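Local atomic coordinates of fructose-bisphosphate aldolase (Thermus caldophilus, PDB entry 2FJK), a protein that is a class II fructose-bisphosphate aldolase, a TIM-barrel protein modelled here as an assembly of four chains with 1,3-dihydroxyacetonephosphate bound. Residues 36-41 and 69-74; 42-47 and 73-78. One frame throughout, in Å; residues are numbered along the deposited sequence.

Contact 1 of 2, residues 36-41 and 69-74; sequences AAEEMK and QEARVP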
loop_
_atom_site.group_PDB
_atom_site.type_symbol
_atom_site.label_atom_id
_atom_site.label_comp_id
_atom_site.label_asym_id
_atom_site.label_seq_id
_atom_site.Cartn_x
_atom_site.Cartn_y
_atom_site.Cartn_z
ATOM N N ALA A 36 -17.820 -11.075 -8.161
ATOM C CA ALA A 36 -18.321 -12.021 -9.147
ATOM C C ALA A 36 -17.179 -12.998 -9.440
ATOM O O ALA A 36 -17.399 -14.194 -9.606
ATOM C CB ALA A 36 -18.735 -11.285 -10.422
ATOM N N ALA A 37 -15.956 -12.485 -9.475
ATOM C CA ALA A 37 -14.789 -13.329 -9.725
ATOM C C ALA A 37 -14.526 -14.310 -8.566
ATOM O O ALA A 37 -14.213 -15.478 -8.807
ATOM C CB ALA A 37 -13.559 -12.466 -9.963
ATOM N N GLU A 38 -14.636 -13.841 -7.322
ATOM C CA GLU A 38 -14.408 -14.722 -6.169
ATOM C C GLU A 38 -15.466 -15.816 -6.256
ATOM O O GLU A 38 -15.157 -17.001 -6.163
ATOM C CB GLU A 38 -14.524 -13.952 -4.847
ATOM C CG GLU A 38 -13.467 -12.865 -4.665
ATOM C CD GLU A 38 -12.053 -13.416 -4.616
ATOM O OE1 GLU A 38 -11.804 -14.489 -5.211
ATOM O OE2 GLU A 38 -11.182 -12.770 -3.996
ATOM N N GLU A 39 -16.722 -15.415 -6.425
ATOM C CA GLU A 39 -17.780 -16.397 -6.614
ATOM C C GLU A 39 -17.405 -16.924 -8.003
ATOM O O GLU A 39 -16.694 -16.249 -8.747
ATOM C CB GLU A 39 -19.151 -15.716 -6.664
ATOM C CG GLU A 39 -19.605 -15.130 -5.342
ATOM C CD GLU A 39 -20.991 -14.506 -5.417
ATOM O OE1 GLU A 39 -21.876 -15.084 -6.084
ATOM O OE2 GLU A 39 -21.195 -13.446 -4.791
HETATM N N MSE A 40 -17.849 -18.114 -8.368
HETATM C CA MSE A 40 -17.488 -18.633 -9.684
HETATM C C MSE A 40 -16.020 -19.041 -9.760
HETATM O O MSE A 40 -15.623 -19.726 -10.700
HETATM C CB MSE A 40 -17.769 -17.593 -10.780
HETATM C CG MSE A 40 -19.055 -17.823 -11.552
HETATM SE SE MSE A 40 -20.618 -17.495 -10.500
HETATM C CE MSE A 40 -20.668 -19.159 -9.504
ATOM N N LYS A 41 -15.221 -18.628 -8.776
ATOM C CA LYS A 41 -13.794 -18.962 -8.747
ATOM C C LYS A 41 -13.211 -18.795 -10.144
ATOM O O LYS A 41 -12.640 -19.737 -10.709
ATOM C CB LYS A 41 -13.577 -20.418 -8.306
ATOM C CG LYS A 41 -14.263 -20.839 -7.004
ATOM C CD LYS A 41 -13.948 -22.305 -6.706
ATOM C CE LYS A 41 -14.770 -22.853 -5.548
ATOM N NZ LYS A 41 -14.420 -22.222 -4.247
ATOM N N GLN A 69 -4.474 -7.517 -5.883
ATOM C CA GLN A 69 -3.465 -8.262 -5.134
ATOM C C GLN A 69 -4.168 -9.125 -4.082
ATOM O O GLN A 69 -3.942 -10.334 -4.007
ATOM C CB GLN A 69 -2.516 -7.291 -4.423
ATOM C CG GLN A 69 -2.042 -6.143 -5.297
ATOM C CD GLN A 69 -1.201 -5.117 -4.545
ATOM O OE1 GLN A 69 -1.568 -4.662 -3.457
ATOM N NE2 GLN A 69 -0.071 -4.735 -5.137
ATOM N N GLU A 70 -5.022 -8.483 -3.284
ATOM C CA GLU A 70 -5.769 -9.144 -2.214
ATOM C C GLU A 70 -6.681 -10.281 -2.661
ATOM O O GLU A 70 -6.939 -11.204 -1.883
ATOM C CB GLU A 70 -6.601 -8.118 -1.432
ATOM C CG GLU A 70 -5.806 -7.309 -0.418
ATOM C CD GLU A 70 -6.625 -6.205 0.242
ATOM O OE1 GLU A 70 -7.652 -6.510 0.885
ATOM O OE2 GLU A 70 -6.237 -5.023 0.116
ATOM N N ALA A 71 -7.161 -10.226 -3.902
ATOM C CA ALA A 71 -8.062 -11.252 -4.428
ATOM C C ALA A 71 -7.513 -12.677 -4.337
ATOM O O ALA A 71 -6.305 -12.890 -4.389
ATOM C CB ALA A 71 -8.419 -10.936 -5.862
ATOM N N ARG A 72 -8.420 -13.643 -4.219
ATOM C CA ARG A 72 -8.053 -15.051 -4.121
ATOM C C ARG A 72 -8.113 -15.785 -5.459
ATOM O O ARG A 72 -8.029 -17.015 -5.500
ATOM C CB ARG A 72 -8.953 -15.754 -3.099
ATOM C CG ARG A 72 -8.688 -15.319 -1.660
ATOM C CD ARG A 72 -9.618 -16.010 -0.665
ATOM N NE ARG A 72 -9.097 -15.945 0.701
ATOM C CZ ARG A 72 -7.989 -16.562 1.110
ATOM N NH1 ARG A 72 -7.281 -17.299 0.261
ATOM N NH2 ARG A 72 -7.585 -16.442 2.369
ATOM N N VAL A 73 -8.269 -15.029 -6.546
ATOM C CA VAL A 73 -8.312 -15.593 -7.894
ATOM C C VAL A 73 -7.336 -14.775 -8.723
ATOM O O VAL A 73 -6.938 -13.694 -8.306
ATOM C CB VAL A 73 -9.725 -15.489 -8.542
ATOM C CG1 VAL A 73 -10.759 -16.168 -7.658
ATOM C CG2 VAL A 73 -10.098 -14.029 -8.773
ATOM N N PRO A 74 -6.918 -15.285 -9.895
ATOM C CA PRO A 74 -5.976 -14.511 -10.714
ATOM C C PRO A 74 -6.652 -13.255 -11.243
ATOM O O PRO A 74 -7.730 -13.333 -11.826
ATOM C CB PRO A 74 -5.615 -15.474 -11.848
ATOM C CG PRO A 74 -5.870 -16.848 -11.240
ATOM C CD PRO A 74 -7.145 -16.620 -10.472
#
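Ala71 meets Glu38 through its CA, which lies 3.5 Å from Glu38 OE2, and its CB sits slightly farther from the same oxygen. Ala71 is buried and puts both carbons against one end of the carboxylate. At Arg72 the contact turns polar. The backbone N of Arg72 donates to Glu38 OE2 over 2.9 Å, a nearly straight bond at 173° that uses the syn lone pair, on the side of the other carboxylate oxygen. Glu38 gets there by a bent chain: CG stands beside its own backbone N, opposite the carbonyl carbon, and the bend at chi2 (-63°) swings the carboxylate across to the loop. A side chain from the last turn of helix 27-38 thus holds the loop between helix 50-68 and strand 75-78. Just beyond Glu38 the geometry fits a Schellman motif with Lys41, at positive phi, as its C-prime residue, although the position of Lys41 N is less certain. The side chain of Arg72 crosses that of Glu38 at about a right angle and gives it no ion pair, the charged atoms Arg72 NE and Glu38 OE2 lying 6.0 Å apart; its guanidinium instead makes a long, weak ion pair with Glu7 of the second subunit. The side chain of Val73 leaves the backbone toward the helix. Val73 CG1 lies 3.1 Å from Glu38 OE1 and 3.7 Å from Ala37 O, while Val73 CG2 packs on Ala37 CB at 4.0 Å. The valine is buried and also touches Ala305, whereas Glu38 is partly exposed. Backbone hydrogen bonds of Ala71 and Val73 with Met1 tie the loop to the start of the chain.

Contact 2 of 2, residues 42-47 and 73-78; sequences SPVILA and VPVAVH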
loop_
_atom_site.group_PDB
_atom_site.type_symbol
_atom_site.label_atom_id
_atom_site.label_comp_id
_atom_site.label_asym_id
_atom_site.label_seq_id
_atom_site.Cartn_x
_atom_site.Cartn_y
_atom_site.Cartn_z
ATOM N N SER A 42 -13.352 -17.599 -10.706
ATOM C CA SER A 42 -12.857 -17.346 -12.050
ATOM C C SER A 42 -11.748 -16.311 -12.147
ATOM O O SER A 42 -11.685 -15.374 -11.352
ATOM C CB SER A 42 -14.018 -16.902 -12.946
ATOM O OG SER A 42 -13.556 -16.482 -14.220
ATOM N N PRO A 43 -10.835 -16.484 -13.114
ATOM C CA PRO A 43 -9.759 -15.502 -13.262
ATOM C C PRO A 43 -10.488 -14.291 -13.833
ATOM O O PRO A 43 -11.580 -14.450 -14.361
ATOM C CB PRO A 43 -8.826 -16.166 -14.271
ATOM C CG PRO A 43 -9.773 -17.016 -15.104
ATOM C CD PRO A 43 -10.674 -17.605 -14.062
ATOM N N VAL A 44 -9.926 -13.092 -13.718
ATOM C CA VAL A 44 -10.606 -11.911 -14.240
ATOM C C VAL A 44 -9.625 -10.791 -14.560
ATOM O O VAL A 44 -8.521 -10.740 -14.019
ATOM C CB VAL A 44 -11.660 -11.376 -13.227
ATOM C CG1 VAL A 44 -10.969 -10.777 -12.014
ATOM C CG2 VAL A 44 -12.568 -10.339 -13.897
ATOM N N ILE A 45 -10.041 -9.903 -15.455
ATOM C CA ILE A 45 -9.234 -8.765 -15.860
ATOM C C ILE A 45 -9.982 -7.473 -15.566
ATOM O O ILE A 45 -11.134 -7.308 -15.971
ATOM C CB ILE A 45 -8.920 -8.803 -17.374
ATOM C CG1 ILE A 45 -7.988 -9.978 -17.684
ATOM C CG2 ILE A 45 -8.259 -7.501 -17.810
ATOM C CD1 ILE A 45 -7.690 -10.149 -19.162
ATOM N N LEU A 46 -9.339 -6.567 -14.840
ATOM C CA LEU A 46 -9.943 -5.272 -14.548
ATOM C C LEU A 46 -9.442 -4.315 -15.637
ATOM O O LEU A 46 -8.244 -4.042 -15.746
ATOM C CB LEU A 46 -9.534 -4.792 -13.152
ATOM C CG LEU A 46 -10.099 -5.645 -12.012
ATOM C CD1 LEU A 46 -9.762 -5.034 -10.668
ATOM C CD2 LEU A 46 -11.596 -5.722 -12.163
ATOM N N ALA A 47 -10.364 -3.833 -16.463
ATOM C CA ALA A 47 -10.014 -2.934 -17.556
ATOM C C ALA A 47 -10.330 -1.484 -17.240
ATOM O O ALA A 47 -11.413 -1.156 -16.754
ATOM C CB ALA A 47 -10.747 -3.358 -18.844
ATOM N N VAL A 73 -8.269 -15.029 -6.546
ATOM C CA VAL A 73 -8.312 -15.593 -7.894
ATOM C C VAL A 73 -7.336 -14.775 -8.723
ATOM O O VAL A 73 -6.938 -13.694 -8.306
ATOM C CB VAL A 73 -9.725 -15.489 -8.542
ATOM C CG1 VAL A 73 -10.759 -16.168 -7.658
ATOM C CG2 VAL A 73 -10.098 -14.029 -8.773
ATOM N N PRO A 74 -6.918 -15.285 -9.895
ATOM C CA PRO A 74 -5.976 -14.511 -10.714
ATOM C C PRO A 74 -6.652 -13.255 -11.243
ATOM O O PRO A 74 -7.730 -13.333 -11.826
ATOM C CB PRO A 74 -5.615 -15.474 -11.848
ATOM C CG PRO A 74 -5.870 -16.848 -11.240
ATOM C CD PRO A 74 -7.145 -16.620 -10.472
ATOM N N VAL A 75 -6.023 -12.106 -11.031
ATOM C CA VAL A 75 -6.568 -10.839 -11.499
ATOM C C VAL A 75 -5.517 -10.013 -12.228
ATOM O O VAL A 75 -4.408 -9.826 -11.727
ATOM C CB VAL A 75 -7.110 -9.977 -10.333
ATOM C CG1 VAL A 75 -7.500 -8.594 -10.849
ATOM C CG2 VAL A 75 -8.310 -10.658 -9.683
ATOM N N ALA A 76 -5.875 -9.519 -13.410
ATOM C CA ALA A 76 -4.979 -8.678 -14.200
ATOM C C ALA A 76 -5.611 -7.296 -14.313
ATOM O O ALA A 76 -6.834 -7.171 -14.389
ATOM C CB ALA A 76 -4.775 -9.270 -15.594
ATOM N N VAL A 77 -4.774 -6.265 -14.311
ATOM C CA VAL A 77 -5.232 -4.887 -14.442
ATOM C C VAL A 77 -4.681 -4.342 -15.776
ATOM O O VAL A 77 -3.483 -4.082 -15.896
ATOM C CB VAL A 77 -4.729 -4.047 -13.251
ATOM C CG1 VAL A 77 -5.156 -2.594 -13.405
ATOM C CG2 VAL A 77 -5.275 -4.641 -11.935
ATOM N N HIS A 78 -5.563 -4.199 -16.773
ATOM C CA HIS A 78 -5.185 -3.727 -18.116
ATOM C C HIS A 78 -5.643 -2.313 -18.473
ATOM O O HIS A 78 -6.713 -1.877 -18.055
ATOM C CB HIS A 78 -5.739 -4.669 -19.193
ATOM C CG HIS A 78 -5.148 -6.042 -19.174
ATOM N ND1 HIS A 78 -5.033 -6.813 -20.311
ATOM C CD2 HIS A 78 -4.655 -6.792 -18.160
ATOM C CE1 HIS A 78 -4.490 -7.977 -20.000
ATOM N NE2 HIS A 78 -4.251 -7.990 -18.700
#
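Val44 and Val75 lie side by side on one face of the sheet, pointing the same way, with Val44 CG1 only 3.5 Å from Val75 CG2. Leu46 joins them there, its CG reaching Val75 CG1 at 4.1 Å, and helices 27-38 and 50-68 cover this face through Ile33, Val64 and Ala68. Four backbone hydrogen bonds run between the strands: Val44 N to Pro74 O, Ala76 N to Val44 O, Leu46 N to Ala76 O, a short one at 2.6 Å, and His78 N to Leu46 O. This is the parallel pairing of a right-handed beta-alpha-beta unit, strand 44-47, helix 50-68 and strand 75-78, the repeating element of a TIM barrel; the two short strands make an angle of 24°. The opposite face, turned to the barrel interior, carries Ile45, Ala76 and His78. Ile45 CG1 lies 3.9 Å from Ala76 CB, and Ile45 CG2, anti to the backbone N, sits 3.6 Å above the imidazole plane of His78, offset toward the rim, in a CH-pi contact. The ring's ND1 is hydrogen-bonded to Lys249 NZ. Packing is looser between Leu46 CB and Val77 CG2, 4.4 Å apart, and the side nearer solvent is the proline end, where Pro74 is partly exposed beside Pro43 and Ala305. At the other end, the side chain of Ala47 is about 6 Å from the bound 1,3-dihydroxyacetonephosphate.

The centres of contacts 1 and 2 are about 8 Å apart, and the two follow one another along the chain: helix 27-38 leads into strand 44-47, and the loop after helix 50-68 leads into strand 75-78. Val73 and Pro74 belong to both. The centre of contact 1, which joins the outer helical layer to the loop near the subunit interface, is about 18 Å from the centre of the chain; that of contact 2, within the parallel sheet, is about 11 Å from it. The turn between them is closed by a probable hydrogen bond from Ser42 N to Ala37 O, and Ala37 CB packs on Val44 CG1. Helix end and strand start are thereby joined, on the way from the periphery of the barrel to its ligand pocket.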